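Local coordinates for UPF0311 protein RPA1785 (Rhodopseudomonas palustris, PDB 3C5O) that is of unknown function but folds into a closed antiparallel beta-barrel of the UPF0311 family and packs with further copies of itself, at residues Y11-T16 / P119-G124; T23-G26 / V32-I35; I36-G41 / A72-E77; F59-I62 / I68-E71. All blocks are in the same frame, centred on the assembly; numbering follows the deposited sequence.

Interaction 1 of 4, residues Y11-T16 / P119-G124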
loop_
_atom_site.group_PDB
_atom_site.type_symbol
_atom_site.label_atom_id
_atom_site.label_comp_id
_atom_site.label_asym_id
_atom_site.label_seq_id
_atom_site.Cartn_x
_atom_site.Cartn_y
_atom_site.Cartn_z
ATOM N N TYR B 11 -21.559 -9.444 -14.349
ATOM C CA TYR B 11 -22.098 -8.603 -13.293
ATOM C C TYR B 11 -22.543 -9.474 -12.144
ATOM O O TYR B 11 -23.249 -10.464 -12.357
ATOM C CB TYR B 11 -23.279 -7.774 -13.804
ATOM C CG TYR B 11 -24.079 -7.146 -12.686
ATOM C CD1 TYR B 11 -23.617 -6.006 -12.041
ATOM C CD2 TYR B 11 -25.286 -7.712 -12.266
ATOM C CE1 TYR B 11 -24.326 -5.427 -11.003
ATOM C CE2 TYR B 11 -26.005 -7.156 -11.221
ATOM C CZ TYR B 11 -25.516 -6.010 -10.594
ATOM O OH TYR B 11 -26.232 -5.442 -9.565
ATOM N N VAL B 12 -22.125 -9.134 -10.927
ATOM C CA VAL B 12 -22.514 -9.932 -9.770
ATOM C C VAL B 12 -23.382 -9.168 -8.760
ATOM O O VAL B 12 -24.360 -9.705 -8.271
ATOM C CB VAL B 12 -21.302 -10.628 -9.052
ATOM C CG1 VAL B 12 -20.782 -11.784 -9.878
ATOM C CG2 VAL B 12 -20.180 -9.630 -8.751
ATOM N N PHE B 13 -23.027 -7.938 -8.415
ATOM C CA PHE B 13 -23.867 -7.210 -7.454
ATOM C C PHE B 13 -23.581 -5.745 -7.457
ATOM O O PHE B 13 -22.572 -5.314 -8.012
ATOM C CB PHE B 13 -23.757 -7.792 -6.014
ATOM C CG PHE B 13 -22.344 -7.921 -5.494
ATOM C CD1 PHE B 13 -21.683 -9.149 -5.545
ATOM C CD2 PHE B 13 -21.687 -6.830 -4.930
ATOM C CE1 PHE B 13 -20.399 -9.275 -5.074
ATOM C CE2 PHE B 13 -20.386 -6.953 -4.443
ATOM C CZ PHE B 13 -19.745 -8.179 -4.515
ATOM N N THR B 14 -24.473 -4.983 -6.829
ATOM C CA THR B 14 -24.321 -3.537 -6.698
ATOM C C THR B 14 -24.148 -3.118 -5.226
ATOM O O THR B 14 -24.883 -3.590 -4.342
ATOM C CB THR B 14 -25.488 -2.804 -7.368
ATOM O OG1 THR B 14 -25.534 -3.175 -8.751
ATOM C CG2 THR B 14 -25.316 -1.291 -7.283
ATOM N N ILE B 15 -23.121 -2.291 -4.980
ATOM C CA ILE B 15 -22.895 -1.619 -3.685
ATOM C C ILE B 15 -23.323 -0.162 -3.805
ATOM O O ILE B 15 -22.822 0.575 -4.673
ATOM C CB ILE B 15 -21.391 -1.603 -3.261
ATOM C CG1 ILE B 15 -20.831 -3.030 -3.132
ATOM C CG2 ILE B 15 -21.204 -0.835 -1.946
ATOM C CD1 ILE B 15 -19.315 -3.061 -2.882
ATOM N N THR B 16 -24.257 0.242 -2.953
ATOM C CA THR B 16 -24.686 1.619 -2.876
ATOM C C THR B 16 -24.133 2.189 -1.573
ATOM O O THR B 16 -24.559 1.783 -0.503
ATOM C CB THR B 16 -26.223 1.712 -2.883
ATOM O OG1 THR B 16 -26.729 1.156 -4.099
ATOM C CG2 THR B 16 -26.697 3.150 -2.775
ATOM N N PRO B 119 -12.638 -3.281 -6.718
ATOM C CA PRO B 119 -12.972 -3.690 -5.358
ATOM C C PRO B 119 -12.355 -5.017 -4.916
ATOM O O PRO B 119 -12.471 -6.041 -5.623
ATOM C CB PRO B 119 -14.492 -3.765 -5.374
ATOM C CG PRO B 119 -14.852 -4.017 -6.827
ATOM C CD PRO B 119 -13.724 -3.549 -7.677
ATOM N N ARG B 120 -11.727 -5.004 -3.740
ATOM C CA ARG B 120 -11.113 -6.185 -3.154
ATOM C C ARG B 120 -11.784 -6.506 -1.811
ATOM O O ARG B 120 -11.915 -5.643 -0.944
ATOM C CB ARG B 120 -9.601 -5.964 -2.971
ATOM C CG ARG B 120 -8.809 -7.262 -2.819
ATOM C CD ARG B 120 -7.390 -7.027 -2.348
ATOM N NE ARG B 120 -7.418 -6.372 -1.055
ATOM C CZ ARG B 120 -7.365 -6.990 0.118
ATOM N NH1 ARG B 120 -7.419 -6.269 1.222
ATOM N NH2 ARG B 120 -7.235 -8.303 0.187
ATOM N N PHE B 121 -12.205 -7.758 -1.650
ATOM C CA PHE B 121 -12.975 -8.199 -0.490
ATOM C C PHE B 121 -12.187 -9.135 0.398
ATOM O O PHE B 121 -11.357 -9.914 -0.091
ATOM C CB PHE B 121 -14.264 -8.885 -0.960
ATOM C CG PHE B 121 -15.055 -8.057 -1.930
ATOM C CD1 PHE B 121 -15.769 -6.959 -1.486
ATOM C CD2 PHE B 121 -15.057 -8.370 -3.287
ATOM C CE1 PHE B 121 -16.478 -6.160 -2.385
ATOM C CE2 PHE B 121 -15.782 -7.600 -4.206
ATOM C CZ PHE B 121 -16.487 -6.487 -3.752
ATOM N N GLU B 122 -12.429 -9.042 1.683
ATOM C CA GLU B 122 -11.930 -9.993 2.642
ATOM C C GLU B 122 -13.059 -10.425 3.526
ATOM O O GLU B 122 -13.715 -9.608 4.119
ATOM C CB GLU B 122 -10.863 -9.365 3.518
ATOM C CG GLU B 122 -9.556 -9.103 2.866
ATOM C CD GLU B 122 -8.526 -8.565 3.835
ATOM O OE1 GLU B 122 -8.814 -8.482 5.020
ATOM O OE2 GLU B 122 -7.423 -8.243 3.427
ATOM N N THR B 123 -13.258 -11.729 3.613
ATOM C CA THR B 123 -14.240 -12.320 4.506
ATOM C C THR B 123 -13.932 -13.733 4.959
ATOM O O THR B 123 -13.346 -14.500 4.262
ATOM C CB THR B 123 -15.618 -12.277 3.909
ATOM O OG1 THR B 123 -16.573 -12.657 4.871
ATOM C CG2 THR B 123 -15.703 -13.146 2.773
ATOM N N GLY B 124 -14.354 -14.063 6.159
ATOM C CA GLY B 124 -14.161 -15.389 6.685
ATOM C C GLY B 124 -15.314 -16.322 6.413
ATOM O O GLY B 124 -15.170 -17.513 6.393
#
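Next to Phe121, whose ring meets Phe13 and Ile15 across the barrel, Glu122 OE2 is held by two nitrogens of Arg120. NH1 lies 3.0 Å from that oxygen and above the carboxylate plane, whereas NH2 approaches the anti lone pair of OE2; both bonds stay within the guanidinium plane. Arg120 was deposited in two conformers, so this double grip is certain for only one of them. The other oxygen, Glu122 OE1, forms a salt bridge with Arg33 NE of the second subunit.

Between the segments themselves no hydrogen bond forms. Their nearest CA atoms, those of Ile15 and Pro119, are 10.3 Å apart, too far for sheet pairing, and side chains alone bridge the space. Phe13 and Phe121 reach in from opposite directions until CZ of Phe13 is 3.7 Å from CZ of Phe121. The planes are inclined at 56° and the centroids lie 5.8 Å apart, which is neither a stack nor a T. Phe121 CZ sits at the edge of the Phe13 ring, and Ile15 CD1 approaches the edge of the Phe121 ring, 4.2 Å from CE1. With CG set between backbone N and carbonyl carbon (chi1 53°), Phe13 turns its ring end inward; its backbone forms a classic beta bulge with Val12 opposite Val151. Leu131 touches both phenylalanines, and Phe136 meets Phe121 edge-to-face.

The chemistry thus divides by direction: non-adjacent strands of the barrel are joined inside by apolar carbon contacts, while the carboxylate of Glu122, gripped by Arg120, reaches the second subunit.

Interaction 2 of 4, residues T23-G26 / V32-I35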
loop_
_atom_site.group_PDB
_atom_site.type_symbol
_atom_site.label_atom_id
_atom_site.label_comp_id
_atom_site.label_asym_id
_atom_site.label_seq_id
_atom_site.Cartn_x
_atom_site.Cartn_y
_atom_site.Cartn_z
ATOM N N THR B 23 -14.195 16.458 3.824
ATOM C CA THR B 23 -13.127 17.099 4.597
ATOM C C THR B 23 -11.910 17.205 3.702
ATOM O O THR B 23 -11.482 16.225 3.096
ATOM C CB THR B 23 -12.742 16.233 5.800
ATOM O OG1 THR B 23 -13.837 16.198 6.721
ATOM C CG2 THR B 23 -11.493 16.788 6.516
ATOM N N SER B 24 -11.324 18.377 3.628
ATOM C CA SER B 24 -10.197 18.573 2.758
ATOM C C SER B 24 -8.962 18.923 3.593
ATOM O O SER B 24 -9.000 19.853 4.396
ATOM C CB SER B 24 -10.523 19.668 1.747
ATOM O OG SER B 24 -9.384 20.006 1.004
ATOM N N ALA B 25 -7.891 18.151 3.406
ATOM C CA ALA B 25 -6.594 18.379 4.073
ATOM C C ALA B 25 -5.764 19.430 3.326
ATOM O O ALA B 25 -4.927 20.135 3.922
ATOM C CB ALA B 25 -5.834 17.067 4.183
ATOM N N GLY B 26 -6.035 19.546 2.022
ATOM C CA GLY B 26 -5.390 20.536 1.172
ATOM C C GLY B 26 -4.377 19.955 0.208
ATOM O O GLY B 26 -4.282 18.722 0.041
ATOM N N VAL B 32 -4.666 17.382 -4.338
ATOM C CA VAL B 32 -5.381 17.741 -3.100
ATOM C C VAL B 32 -5.984 16.508 -2.388
ATOM O O VAL B 32 -6.750 15.752 -2.989
ATOM C CB VAL B 32 -6.495 18.819 -3.353
ATOM C CG1 VAL B 32 -7.393 18.993 -2.127
ATOM C CG2 VAL B 32 -5.887 20.164 -3.766
ATOM N N ARG B 33 -5.628 16.332 -1.113
ATOM C CA ARG B 33 -6.149 15.268 -0.278
ATOM C C ARG B 33 -7.518 15.636 0.302
ATOM O O ARG B 33 -7.668 16.682 0.920
ATOM C CB ARG B 33 -5.151 14.933 0.845
ATOM C CG ARG B 33 -5.729 14.055 1.951
ATOM C CD ARG B 33 -6.072 12.672 1.431
ATOM N NE ARG B 33 -4.854 11.954 1.105
ATOM C CZ ARG B 33 -4.808 10.774 0.517
ATOM N NH1 ARG B 33 -3.636 10.200 0.288
ATOM N NH2 ARG B 33 -5.915 10.165 0.166
ATOM N N ARG B 34 -8.502 14.775 0.106
ATOM C CA ARG B 34 -9.855 15.025 0.562
ATOM C C ARG B 34 -10.422 13.710 1.100
ATOM O O ARG B 34 -10.004 12.620 0.669
ATOM C CB ARG B 34 -10.698 15.607 -0.576
ATOM C CG ARG B 34 -11.449 14.598 -1.364
ATOM C CD ARG B 34 -11.720 15.039 -2.780
ATOM N NE ARG B 34 -12.839 15.964 -2.936
ATOM C CZ ARG B 34 -13.963 15.680 -3.594
ATOM N NH1 ARG B 34 -14.153 14.477 -4.150
ATOM N NH2 ARG B 34 -14.910 16.608 -3.685
ATOM N N ILE B 35 -11.301 13.790 2.096
ATOM C CA ILE B 35 -11.834 12.580 2.725
ATOM C C ILE B 35 -13.353 12.650 2.827
ATOM O O ILE B 35 -13.908 13.662 3.276
ATOM C CB ILE B 35 -11.231 12.308 4.106
ATOM C CG1 ILE B 35 -9.708 12.330 4.040
ATOM C CG2 ILE B 35 -11.692 10.941 4.610
ATOM C CD1 ILE B 35 -9.044 12.673 5.328
#
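Arg33 carries CG anti to its own backbone N (chi1 167°), which lays the start of its chain against Ala25, CG to CB 3.8 Å. Bends at chi2 and chi3 then lead the guanidinium away from 23-26, to Glu122 of the second subunit. On the other face of the ladder Ser24 OG, also opposite its backbone N (chi1 172°), comes alongside Val32 CG1 at 3.8 Å.

The backbones run antiparallel, at 157°, and begin in regular register. Thr23 and Ile35 form a hydrogen-bonded pair: Thr23 N gives an almost straight bond to Ile35 O, in the carbonyl plane, and Ile35 N returns a short one, 2.6 Å, to Thr23 O. Ser24 and Arg34 follow as a non-hydrogen-bonded pair, their CA atoms 4.2 Å apart.

Beyond them the register slips by one residue. Arg33 O receives Ala25 N at 2.9 Å and, weakly, Gly26 N at 3.5 Å, so two consecutive residues face one: a classic beta bulge. Arg33 N answers with a bond of 3.0 Å to Gly26 O. The backbone angles of Gly26 would jam any CB against the carbonyl oxygen of Ala25, which accounts for a glycine here.

Arg34 turns its end the other way, toward Gln60 of the next strand. The hairpin of strands 9-27 and 32-45 is therefore zipped by main-chain bonds, and its two consecutive arginines spend their charged ends on separate tasks, one between subunits and one within the sheet.

Interaction 3 of 4, residues I36-G41 / A72-E77; sequences IPILGG and AKYAFE
The Tyr74 ring is the flat group of this contact, and Ile38 reaches it with a single methyl. CD1 of Ile38 arrives obliquely, neither squarely over a face nor at an edge, and lies 3.3 Å from CD2 of Tyr74. The same methyl is 3.7 Å from Tyr74 CG and 4.0 Å from Tyr74 CE2, so it is closest to the CD2 side of the ring. For two carbons the shortest of these distances is tight. Ile38 and Tyr74 cross at about a right angle.

Torsions on both sides make the meeting possible. Tyr74 holds CG between backbone N and carbonyl carbon (chi1 54°), while the second torsion of Ile38 is nearly extended (chi2 163°) and carries CD1 outward to its full reach. That methyl also touches Ala72 CB, at 4.2 Å, so it is received by two residues of one strand whose CB atoms are both directed toward 36-41.

No hydrogen bond joins the segments. They run almost parallel, at 13°, with axes 8.4 Å apart, as expected of next-but-one strands in an antiparallel sheet: strand 48-62 lies between them. From it Val52 touches both Ile38 and Tyr74, and Gly56 is a backbone partner of Ile38. Toward strand 9-27 Tyr74 packs on Ile15, and toward strand 83-93 on Val86, which places the contact in the barrel interior; Pro37, Lys73 and Ala75 meet the second subunit instead.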
loop_
_atom_site.group_PDB
_atom_site.type_symbol
_atom_site.label_atom_id
_atom_site.label_comp_id
_atom_site.label_asym_id
_atom_site.label_seq_id
_atom_site.Cartn_x
_atom_site.Cartn_y
_atom_site.Cartn_z
ATOM N N ILE B 36 -14.003 11.574 2.395
ATOM C CA ILE B 36 -15.456 11.506 2.303
ATOM C C ILE B 36 -15.971 10.336 3.134
ATOM O O ILE B 36 -15.787 9.187 2.758
ATOM C CB ILE B 36 -15.925 11.336 0.839
ATOM C CG1 ILE B 36 -15.327 12.439 -0.043
ATOM C CG2 ILE B 36 -17.444 11.315 0.770
ATOM C CD1 ILE B 36 -16.280 13.049 -0.968
ATOM N N PRO B 37 -16.621 10.624 4.267
ATOM C CA PRO B 37 -17.078 9.579 5.170
ATOM C C PRO B 37 -18.163 8.703 4.544
ATOM O O PRO B 37 -19.013 9.198 3.821
ATOM C CB PRO B 37 -17.658 10.372 6.336
ATOM C CG PRO B 37 -17.006 11.700 6.241
ATOM C CD PRO B 37 -16.968 11.947 4.786
ATOM N N ILE B 38 -18.120 7.411 4.851
ATOM C CA ILE B 38 -19.118 6.460 4.417
ATOM C C ILE B 38 -20.098 6.249 5.582
ATOM O O ILE B 38 -19.686 5.868 6.689
ATOM C CB ILE B 38 -18.436 5.155 3.957
ATOM C CG1 ILE B 38 -17.766 5.408 2.591
ATOM C CG2 ILE B 38 -19.474 3.990 3.884
ATOM C CD1 ILE B 38 -16.733 4.378 2.215
ATOM N N LEU B 39 -21.380 6.534 5.330
ATOM C CA LEU B 39 -22.410 6.601 6.376
ATOM C C LEU B 39 -23.283 5.361 6.498
ATOM O O LEU B 39 -23.940 5.177 7.509
ATOM C CB LEU B 39 -23.309 7.829 6.163
ATOM C CG LEU B 39 -22.606 9.189 6.124
ATOM C CD1 LEU B 39 -23.593 10.332 5.888
ATOM C CD2 LEU B 39 -21.816 9.409 7.399
ATOM N N GLY B 40 -23.264 4.522 5.471
ATOM C CA GLY B 40 -24.168 3.375 5.341
ATOM C C GLY B 40 -24.332 3.019 3.862
ATOM O O GLY B 40 -23.545 3.458 3.013
ATOM N N GLY B 41 -25.363 2.246 3.559
ATOM C CA GLY B 41 -25.632 1.766 2.222
ATOM C C GLY B 41 -26.133 0.339 2.197
ATOM O O GLY B 41 -26.479 -0.239 3.241
ATOM N N ALA B 72 -11.266 3.790 -1.023
ATOM C CA ALA B 72 -12.292 3.690 0.003
ATOM C C ALA B 72 -12.133 2.388 0.802
ATOM O O ALA B 72 -11.885 1.340 0.227
ATOM C CB ALA B 72 -13.674 3.748 -0.644
ATOM N N LYS B 73 -12.282 2.481 2.126
ATOM C CA LYS B 73 -12.206 1.338 3.004
ATOM C C LYS B 73 -13.419 1.366 3.902
ATOM O O LYS B 73 -13.673 2.334 4.592
ATOM C CB LYS B 73 -10.920 1.371 3.813
ATOM C CG LYS B 73 -9.684 1.238 2.951
ATOM C CD LYS B 73 -8.395 1.288 3.736
ATOM C CE LYS B 73 -7.230 1.332 2.729
ATOM N NZ LYS B 73 -5.930 0.930 3.328
ATOM N N TYR B 74 -14.202 0.297 3.822
ATOM C CA TYR B 74 -15.403 0.125 4.606
ATOM C C TYR B 74 -15.758 -1.355 4.669
ATOM O O TYR B 74 -14.961 -2.210 4.263
ATOM C CB TYR B 74 -16.549 0.931 3.990
ATOM C CG TYR B 74 -16.818 0.663 2.519
ATOM C CD1 TYR B 74 -17.915 -0.098 2.109
ATOM C CD2 TYR B 74 -15.986 1.199 1.529
ATOM C CE1 TYR B 74 -18.179 -0.320 0.740
ATOM C CE2 TYR B 74 -16.240 0.986 0.170
ATOM C CZ TYR B 74 -17.341 0.230 -0.213
ATOM O OH TYR B 74 -17.586 0.043 -1.564
ATOM N N ALA B 75 -16.956 -1.663 5.160
ATOM C CA ALA B 75 -17.355 -3.047 5.325
ATOM C C ALA B 75 -18.840 -3.170 5.083
ATOM O O ALA B 75 -19.591 -2.190 5.223
ATOM C CB ALA B 75 -17.000 -3.541 6.708
ATOM N N PHE B 76 -19.276 -4.367 4.706
ATOM C CA PHE B 76 -20.696 -4.666 4.766
ATOM C C PHE B 76 -20.966 -5.974 5.474
ATOM O O PHE B 76 -20.102 -6.854 5.547
ATOM C CB PHE B 76 -21.376 -4.583 3.385
ATOM C CG PHE B 76 -20.915 -5.607 2.379
ATOM C CD1 PHE B 76 -21.507 -6.887 2.325
ATOM C CD2 PHE B 76 -19.949 -5.278 1.428
ATOM C CE1 PHE B 76 -21.107 -7.832 1.367
ATOM C CE2 PHE B 76 -19.549 -6.197 0.448
ATOM C CZ PHE B 76 -20.129 -7.486 0.414
ATOM N N GLU B 77 -22.167 -6.070 6.028
ATOM C CA GLU B 77 -22.651 -7.289 6.624
ATOM C C GLU B 77 -23.868 -7.845 5.867
ATOM O O GLU B 77 -24.857 -7.137 5.653
ATOM C CB GLU B 77 -23.004 -7.061 8.091
ATOM C CG GLU B 77 -23.328 -8.349 8.803
ATOM C CD GLU B 77 -23.572 -8.174 10.294
ATOM O OE1 GLU B 77 -23.878 -7.030 10.726
ATOM O OE2 GLU B 77 -23.467 -9.198 11.033
#

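Interaction 4 of 4, residues F59-I62 / I68-E71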
loop_
_atom_site.group_PDB
_atom_site.type_symbol
_atom_site.label_atom_id
_atom_site.label_comp_id
_atom_site.label_asym_id
_atom_site.label_seq_id
_atom_site.Cartn_x
_atom_site.Cartn_y
_atom_site.Cartn_z
ATOM N N PHE B 59 -10.667 7.956 0.886
ATOM C CA PHE B 59 -9.518 8.850 0.961
ATOM C C PHE B 59 -9.061 9.161 -0.446
ATOM O O PHE B 59 -8.671 8.271 -1.206
ATOM C CB PHE B 59 -8.432 8.176 1.789
ATOM C CG PHE B 59 -8.925 7.709 3.124
ATOM C CD1 PHE B 59 -8.848 8.551 4.234
ATOM C CD2 PHE B 59 -9.501 6.446 3.268
ATOM C CE1 PHE B 59 -9.312 8.150 5.474
ATOM C CE2 PHE B 59 -9.987 6.012 4.530
ATOM C CZ PHE B 59 -9.881 6.884 5.630
ATOM N N GLN B 60 -9.155 10.421 -0.828
ATOM C CA GLN B 60 -9.029 10.753 -2.220
ATOM C C GLN B 60 -7.897 11.729 -2.424
ATOM O O GLN B 60 -7.529 12.451 -1.503
ATOM C CB GLN B 60 -10.367 11.308 -2.757
ATOM C CG GLN B 60 -11.529 10.312 -2.645
ATOM C CD GLN B 60 -12.825 10.809 -3.256
ATOM O OE1 GLN B 60 -12.999 11.999 -3.476
ATOM N NE2 GLN B 60 -13.742 9.882 -3.550
ATOM N N ILE B 61 -7.330 11.701 -3.628
ATOM C CA ILE B 61 -6.443 12.733 -4.125
ATOM C C ILE B 61 -6.995 13.274 -5.439
ATOM O O ILE B 61 -7.254 12.506 -6.370
ATOM C CB ILE B 61 -5.009 12.227 -4.344
ATOM C CG1 ILE B 61 -4.438 11.683 -3.027
ATOM C CG2 ILE B 61 -4.148 13.360 -4.960
ATOM C CD1 ILE B 61 -3.002 11.222 -3.081
ATOM N N ILE B 62 -7.208 14.583 -5.490
ATOM C CA ILE B 62 -7.553 15.248 -6.721
ATOM C C ILE B 62 -6.244 15.754 -7.330
ATOM O O ILE B 62 -5.548 16.558 -6.716
ATOM C CB ILE B 62 -8.503 16.447 -6.482
ATOM C CG1 ILE B 62 -9.792 16.013 -5.774
ATOM C CG2 ILE B 62 -8.844 17.147 -7.800
ATOM C CD1 ILE B 62 -10.580 17.235 -5.247
ATOM N N ILE B 68 -9.628 12.132 -10.103
ATOM C CA ILE B 68 -9.718 11.749 -8.698
ATOM C C ILE B 68 -9.298 10.304 -8.518
ATOM O O ILE B 68 -9.838 9.422 -9.172
ATOM C CB ILE B 68 -11.121 11.955 -8.137
ATOM C CG1 ILE B 68 -11.517 13.431 -8.277
ATOM C CG2 ILE B 68 -11.159 11.549 -6.671
ATOM C CD1 ILE B 68 -12.936 13.727 -7.816
ATOM N N GLU B 69 -8.295 10.103 -7.651
ATOM C CA GLU B 69 -7.822 8.807 -7.216
ATOM C C GLU B 69 -8.651 8.414 -5.995
ATOM O O GLU B 69 -8.680 9.146 -5.011
ATOM C CB GLU B 69 -6.331 8.878 -6.872
ATOM C CG GLU B 69 -5.417 9.151 -8.081
ATOM C CD GLU B 69 -3.938 9.318 -7.696
ATOM O OE1 GLU B 69 -3.123 9.712 -8.560
ATOM O OE2 GLU B 69 -3.572 9.049 -6.525
ATOM N N LEU B 70 -9.364 7.284 -6.075
ATOM C CA LEU B 70 -10.213 6.876 -4.981
ATOM C C LEU B 70 -9.550 5.744 -4.223
ATOM O O LEU B 70 -8.837 4.927 -4.796
ATOM C CB LEU B 70 -11.559 6.365 -5.491
ATOM C CG LEU B 70 -12.038 6.875 -6.845
ATOM C CD1 LEU B 70 -12.952 5.814 -7.368
ATOM C CD2 LEU B 70 -12.732 8.184 -6.706
ATOM N N GLU B 71 -9.828 5.693 -2.932
ATOM C CA GLU B 71 -9.275 4.664 -2.057
ATOM C C GLU B 71 -10.207 4.576 -0.877
ATOM O O GLU B 71 -10.020 5.249 0.111
ATOM C CB GLU B 71 -7.856 5.050 -1.653
ATOM C CG GLU B 71 -7.120 4.071 -0.796
ATOM C CD GLU B 71 -5.620 4.262 -0.939
ATOM O OE1 GLU B 71 -5.070 5.325 -0.488
ATOM O OE2 GLU B 71 -5.006 3.362 -1.559
HETATM O O HOH W 1 -6.498 8.276 -2.554
#
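Side chains of Gln60, Ile68 and Leu70 form the first shell on one face of this hairpin. The amide of Gln60 spans two residues of the opposite strand: OE1 lies 3.7 Å from Ile68 CG2, and NE2 the same distance from Leu70 CD2. Ile62 and Ile68 run abreast in one direction, their CG1 atoms 4.0 Å apart. On the other face Ile61 and Glu69 run alongside each other, and Glu69 OE1 goes on to a salt bridge with Arg63.

Beneath them the antiparallel ladder fixes the spacing. Glu69 N bonds Ile61 O at 2.9 Å, and Ile61 N returns to Glu69 O in the carbonyl plane, on a lone pair. Further on, Phe59 N meets Glu71 O from 45° above the carbonyl plane. Its return bond is missing: Glu71 N goes to Asp58 OD1, while a water donates to Phe59 O at 2.6 Å and weakly to Glu69 O.

In the next shell Asp58 OD2 takes Gln60 NE2 and Arg34 NH1 bonds Gln60 OE1, which fixes the rotation of the amide. Were Gln60 replaced by alanine, Arg34 NH1 and Asp58 OD2 would probably lose this mate and a gap would be likely beside Ile68. The buried amide thus has both ends satisfied, linking an arginine and an aspartate from neighbouring strands beside the apolar side chains of Ile68 and Leu70.

From the N terminus, interaction 1 opens first at 11-16 and closes last at 119-124, so its long loop encloses the other three. Interaction 2 closes a short hairpin within it, between strands 9-27 and 32-45. Interaction 3 then starts directly after Ile35 and closes at 72-77, with interaction 4, the hairpin of strands 48-62 and 68-78, nested inside; no loops cross. The hairpins of interactions 2 and 4 lie edge to edge, their centres 9 Å apart, probably joined by backbone hydrogen bonds between 32-35 and 59-62. Interactions 1 and 3 instead touch through interior side chains, tying non-adjacent strands of the same barrel.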